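Local atomic coordinates of heterokaryon incompatibility protein S (Podospora anserina, PDB entry 2WVO), a protein that triggers a lethal vegetative incompatibility reaction when it meets the [het-s] prion form in fused fungal cells, preventing viable heterokaryons from forming. Residues Ser53-Ala58 with Pro65-Ser70; Phe113-Lys116 with Gly122-Leu125. All blocks are in the same frame, centred on the assembly; numbering follows the deposited sequence.

Interaction 1 and interaction 2 mark two separate inter-helix loops of the same mostly helical globular domain. Their centres lie about 30 Å apart and their nearest atoms about 12 Å apart, so they do not touch; each centre is about 16 Å from the centre of the chain, on opposite sides of it. Two helices connect them. Helix 38-59 supplies W55 to interaction 1, and at its start Y38 touches D115 of interaction 2. Helix 120-136 carries R123, while V133 and R136 near its far end touch residues of 53-58. Interaction 1 is buried and aromatic; interaction 2 lies at the surface and brings charged side chains together without a bond between them.

Interaction 1 (Ser53-Ala58 with Pro65-Ser70)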
loop_
_atom_site.group_PDB
_atom_site.type_symbol
_atom_site.label_atom_id
_atom_site.label_comp_id
_atom_site.label_asym_id
_atom_site.label_seq_id
_atom_site.Cartn_x
_atom_site.Cartn_y
_atom_site.Cartn_z
ATOM N N SER A 53 -3.521 -20.039 -0.032
ATOM C CA SER A 53 -4.176 -21.303 -0.354
ATOM C C SER A 53 -4.438 -22.161 0.883
ATOM O O SER A 53 -5.476 -22.815 0.969
ATOM C CB SER A 53 -3.388 -22.099 -1.403
ATOM O OG SER A 53 -2.363 -22.883 -0.805
ATOM N N ARG A 54 -3.497 -22.145 1.832
ATOM C CA ARG A 54 -3.636 -22.893 3.090
ATOM C C ARG A 54 -4.828 -22.416 3.921
ATOM O O ARG A 54 -5.567 -23.237 4.454
ATOM C CB ARG A 54 -2.349 -22.843 3.922
ATOM C CG ARG A 54 -2.319 -23.829 5.125
ATOM C CD ARG A 54 -1.098 -23.573 6.027
ATOM N NE ARG A 54 0.157 -23.600 5.263
ATOM C CZ ARG A 54 1.229 -22.864 5.534
ATOM N NH1 ARG A 54 1.233 -22.027 6.568
ATOM N NH2 ARG A 54 2.308 -22.974 4.772
ATOM N N TRP A 55 -5.006 -21.100 4.027
ATOM C CA TRP A 55 -6.162 -20.519 4.724
ATOM C C TRP A 55 -7.508 -20.908 4.089
ATOM O O TRP A 55 -8.451 -21.258 4.795
ATOM C CB TRP A 55 -6.044 -18.983 4.826
ATOM C CG TRP A 55 -7.275 -18.351 5.447
ATOM C CD1 TRP A 55 -7.537 -18.207 6.783
ATOM C CD2 TRP A 55 -8.420 -17.822 4.757
ATOM N NE1 TRP A 55 -8.754 -17.600 6.967
ATOM C CE2 TRP A 55 -9.323 -17.361 5.740
ATOM C CE3 TRP A 55 -8.771 -17.700 3.401
ATOM C CZ2 TRP A 55 -10.543 -16.771 5.416
ATOM C CZ3 TRP A 55 -9.981 -17.119 3.077
ATOM C CH2 TRP A 55 -10.856 -16.658 4.081
ATOM N N GLY A 56 -7.591 -20.838 2.763
ATOM C CA GLY A 56 -8.812 -21.198 2.028
ATOM C C GLY A 56 -9.186 -22.652 2.254
ATOM O O GLY A 56 -10.357 -22.988 2.461
ATOM N N GLU A 57 -8.172 -23.507 2.212
ATOM C CA GLU A 57 -8.309 -24.929 2.510
ATOM C C GLU A 57 -8.800 -25.157 3.948
ATOM O O GLU A 57 -9.761 -25.891 4.166
ATOM C CB GLU A 57 -6.958 -25.629 2.254
ATOM C CG GLU A 57 -6.899 -27.130 2.549
ATOM C CD GLU A 57 -7.620 -27.988 1.511
ATOM O OE1 GLU A 57 -8.134 -27.442 0.496
ATOM O OE2 GLU A 57 -7.675 -29.222 1.719
ATOM N N ALA A 58 -8.148 -24.514 4.918
ATOM C CA ALA A 58 -8.476 -24.684 6.340
ATOM C C ALA A 58 -9.899 -24.231 6.688
ATOM O O ALA A 58 -10.576 -24.838 7.521
ATOM C CB ALA A 58 -7.451 -23.947 7.222
ATOM N N PRO A 65 -21.141 -21.472 2.916
ATOM C CA PRO A 65 -22.010 -20.573 2.126
ATOM C C PRO A 65 -21.834 -19.082 2.401
ATOM O O PRO A 65 -22.172 -18.266 1.556
ATOM C CB PRO A 65 -23.448 -21.030 2.485
ATOM C CG PRO A 65 -23.320 -21.812 3.733
ATOM C CD PRO A 65 -21.931 -22.409 3.741
ATOM N N ARG A 66 -21.295 -18.740 3.568
ATOM C CA ARG A 66 -21.048 -17.353 3.945
ATOM C C ARG A 66 -20.031 -16.682 3.029
ATOM O O ARG A 66 -20.065 -15.470 2.832
ATOM C CB ARG A 66 -20.541 -17.282 5.380
ATOM C CG ARG A 66 -21.503 -17.803 6.425
ATOM C CD ARG A 66 -20.673 -18.590 7.395
ATOM N NE ARG A 66 -20.213 -17.832 8.539
ATOM C CZ ARG A 66 -19.089 -18.062 9.216
ATOM N NH1 ARG A 66 -18.221 -19.008 8.852
ATOM N NH2 ARG A 66 -18.831 -17.309 10.267
ATOM N N PHE A 67 -19.131 -17.474 2.462
ATOM C CA PHE A 67 -18.103 -16.938 1.569
ATOM C C PHE A 67 -18.603 -16.724 0.141
ATOM O O PHE A 67 -17.839 -16.346 -0.732
ATOM C CB PHE A 67 -16.894 -17.874 1.547
ATOM C CG PHE A 67 -16.193 -18.003 2.867
ATOM C CD1 PHE A 67 -15.904 -19.257 3.384
ATOM C CD2 PHE A 67 -15.791 -16.869 3.586
ATOM C CE1 PHE A 67 -15.227 -19.390 4.611
ATOM C CE2 PHE A 67 -15.118 -16.986 4.805
ATOM C CZ PHE A 67 -14.833 -18.255 5.318
ATOM N N HIS A 68 -19.882 -16.976 -0.101
ATOM C CA HIS A 68 -20.415 -16.917 -1.450
ATOM C C HIS A 68 -21.445 -15.817 -1.689
ATOM O O HIS A 68 -22.064 -15.769 -2.746
ATOM C CB HIS A 68 -20.890 -18.301 -1.892
ATOM C CG HIS A 68 -19.769 -19.268 -2.076
ATOM N ND1 HIS A 68 -19.117 -19.861 -1.013
ATOM C CD2 HIS A 68 -19.133 -19.690 -3.192
ATOM C CE1 HIS A 68 -18.148 -20.633 -1.471
ATOM N NE2 HIS A 68 -18.137 -20.549 -2.789
ATOM N N SER A 69 -21.602 -14.929 -0.710
ATOM C CA SER A 69 -22.500 -13.788 -0.837
ATOM C C SER A 69 -21.756 -12.454 -0.938
ATOM O O SER A 69 -20.735 -12.248 -0.265
ATOM C CB SER A 69 -23.460 -13.734 0.348
ATOM O OG SER A 69 -22.747 -13.537 1.549
ATOM N N SER A 70 -22.301 -11.562 -1.772
ATOM C CA SER A 70 -21.808 -10.186 -1.968
ATOM C C SER A 70 -21.829 -9.356 -0.693
ATOM O O SER A 70 -21.025 -8.445 -0.519
ATOM C CB SER A 70 -22.686 -9.464 -2.994
ATOM O OG SER A 70 -22.620 -10.102 -4.249
#
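The indole of W55 and the phenyl ring of F67 form an offset edge-to-face pair, the edge of the tryptophan's six-membered ring turned toward the face of F67. In the mostly helical HeLo-type domain, the pair joins the C-terminal part of helix 38-59 to a short 3-10 turn in the loop leading toward helix 75-104. Two values support the edge-to-face reading: the planes stand at 67°, and the centroids of the two six-membered rings are 5.9 Å apart. The offset shows in the closest approach, W55 CH2 to F67 CE2 at 4.3 Å, which is oblique to both rings. W55 CZ2 follows at 4.6 Å from the same F67 CE2. It is a small apolar contact, 56 Å² in all, but both rings are buried.

Torsions explain the reach of the indole. CG of W55 is anti to the backbone N (chi1 176°), and a chi2 of 84° turns the indole plane roughly perpendicular to the plane of CA, CB and CG, and the benzo end, rather than the pyrrole nitrogen, points at F67. NE1 instead makes a weak hydrogen bond to L170 O, which may limit rotation of the indole. I61 and I176 add apolar contacts to W55.

F67 comes from the other direction, its CB directed at the helix. Its ring also packs on V14 and A15 of helix 14-23, and its backbone is hydrogen-bonded to A15, so this loop is tied to a third element besides W55. Nearby, R54 turns its guanidinium to other partners, making salt bridges with E187 and D208. The turn that presents F67 is closed by its own backbone, H68 N donating to P65 O at 3.1 Å.

Interaction 2 (Phe113-Lys116 with Gly122-Leu125); sequences FEDK and GRAL
The carbonyl oxygen of D115 is approached by two successive atoms of the R123 side chain. R123 CD comes to 3.0 Å from D115 O, a tight carbon-oxygen contact, and R123 NE lies 3.4 Å from that oxygen at an angle too poor for a hydrogen bond. The contact is therefore mainly packing, perhaps with some attraction between charges, and without a directed bond. It belongs to the loop-to-helix entry of helix 120-136 in the HeLo-type helical domain: D115 and K116 begin a 3-10 segment just ahead of the helix, and R123, in its first turn, folds back over them. The backbones stay well separated, the nearest CA atoms being those of D115 and R123, 7.1 Å apart.

R123 gets there by bending. Its CG is anti to the backbone N, and the turn at chi2 (77°) swings the rest of the chain toward the loop. One face of the guanidinium then lies against the D115 side chain, with D115 CB 3.9 Å above the plane over its centre. The D115 carboxylate is directed elsewhere: CG is anti to the carbonyl carbon (chi1 -78°), and OD2 makes a weak hydrogen bond to H126 NE2. OD2 remains 4.4 Å from R123 NH1, well out of the guanidinium plane, so any attraction is between charges and uses no N-H. That negative charge may still offset the like charge of R127 close to R123.

Y38 of helix 38-59 touches D115, and M118 touches R123, placing this surface contact against neighbouring parts of the fold. K116 directs its CB away from the helix, and its NZ forms a long ion pair with E114 OE2; its backbone N lies 4.1 Å from R123 NE.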
loop_
_atom_site.group_PDB
_atom_site.type_symbol
_atom_site.label_atom_id
_atom_site.label_comp_id
_atom_site.label_asym_id
_atom_site.label_seq_id
_atom_site.Cartn_x
_atom_site.Cartn_y
_atom_site.Cartn_z
ATOM N N PHE A 113 13.593 -12.599 -15.772
ATOM C CA PHE A 113 13.890 -14.018 -15.649
ATOM C C PHE A 113 12.716 -14.880 -16.126
ATOM O O PHE A 113 11.548 -14.518 -15.942
ATOM C CB PHE A 113 14.171 -14.364 -14.186
ATOM C CG PHE A 113 15.492 -13.865 -13.668
ATOM C CD1 PHE A 113 15.540 -12.836 -12.732
ATOM C CD2 PHE A 113 16.696 -14.458 -14.078
ATOM C CE1 PHE A 113 16.768 -12.391 -12.226
ATOM C CE2 PHE A 113 17.926 -14.012 -13.582
ATOM C CZ PHE A 113 17.963 -12.978 -12.654
ATOM N N GLU A 114 13.046 -16.019 -16.735
ATOM C CA GLU A 114 12.096 -17.106 -16.995
ATOM C C GLU A 114 12.332 -18.214 -15.972
ATOM O O GLU A 114 13.402 -18.285 -15.358
ATOM C CB GLU A 114 12.293 -17.686 -18.394
ATOM C CG GLU A 114 11.952 -16.758 -19.549
ATOM C CD GLU A 114 12.469 -17.291 -20.875
ATOM O OE1 GLU A 114 13.210 -16.567 -21.573
ATOM O OE2 GLU A 114 12.149 -18.446 -21.218
ATOM N N ASP A 115 11.346 -19.088 -15.797
ATOM C CA ASP A 115 11.425 -20.161 -14.794
ATOM C C ASP A 115 12.656 -21.054 -14.943
ATOM O O ASP A 115 13.256 -21.463 -13.948
ATOM C CB ASP A 115 10.156 -21.016 -14.809
ATOM C CG ASP A 115 8.987 -20.348 -14.102
ATOM O OD1 ASP A 115 9.121 -19.189 -13.635
ATOM O OD2 ASP A 115 7.917 -20.994 -14.013
ATOM N N LYS A 116 13.030 -21.337 -16.186
ATOM C CA LYS A 116 14.206 -22.153 -16.484
ATOM C C LYS A 116 15.521 -21.570 -15.951
ATOM O O LYS A 116 16.499 -22.302 -15.808
ATOM C CB LYS A 116 14.301 -22.432 -17.991
ATOM C CG LYS A 116 14.323 -21.181 -18.862
ATOM C CD LYS A 116 14.373 -21.530 -20.332
ATOM C CE LYS A 116 14.763 -20.317 -21.154
ATOM N NZ LYS A 116 15.016 -20.687 -22.574
ATOM N N GLY A 122 16.086 -24.564 -6.453
ATOM C CA GLY A 122 15.058 -23.539 -6.432
ATOM C C GLY A 122 13.974 -23.859 -7.445
ATOM O O GLY A 122 12.797 -23.709 -7.153
ATOM N N ARG A 123 14.383 -24.307 -8.630
ATOM C CA ARG A 123 13.460 -24.680 -9.707
ATOM C C ARG A 123 12.483 -25.769 -9.254
ATOM O O ARG A 123 11.288 -25.678 -9.533
ATOM C CB ARG A 123 14.257 -25.131 -10.949
ATOM C CG ARG A 123 13.442 -25.516 -12.188
ATOM C CD ARG A 123 12.908 -24.292 -12.934
ATOM N NE ARG A 123 11.949 -24.632 -13.990
ATOM C CZ ARG A 123 10.633 -24.755 -13.810
ATOM N NH1 ARG A 123 10.085 -24.580 -12.609
ATOM N NH2 ARG A 123 9.853 -25.061 -14.840
ATOM N N ALA A 124 13.006 -26.780 -8.549
ATOM C CA ALA A 124 12.224 -27.930 -8.081
ATOM C C ALA A 124 11.252 -27.596 -6.944
ATOM O O ALA A 124 10.128 -28.113 -6.914
ATOM C CB ALA A 124 13.147 -29.082 -7.678
ATOM N N LEU A 125 11.696 -26.764 -6.003
ATOM C CA LEU A 125 10.831 -26.233 -4.954
ATOM C C LEU A 125 9.698 -25.395 -5.538
ATOM O O LEU A 125 8.551 -25.492 -5.097
ATOM C CB LEU A 125 11.646 -25.371 -3.992
ATOM C CG LEU A 125 11.955 -25.748 -2.538
ATOM C CD1 LEU A 125 11.679 -27.211 -2.176
ATOM C CD2 LEU A 125 13.389 -25.343 -2.209
#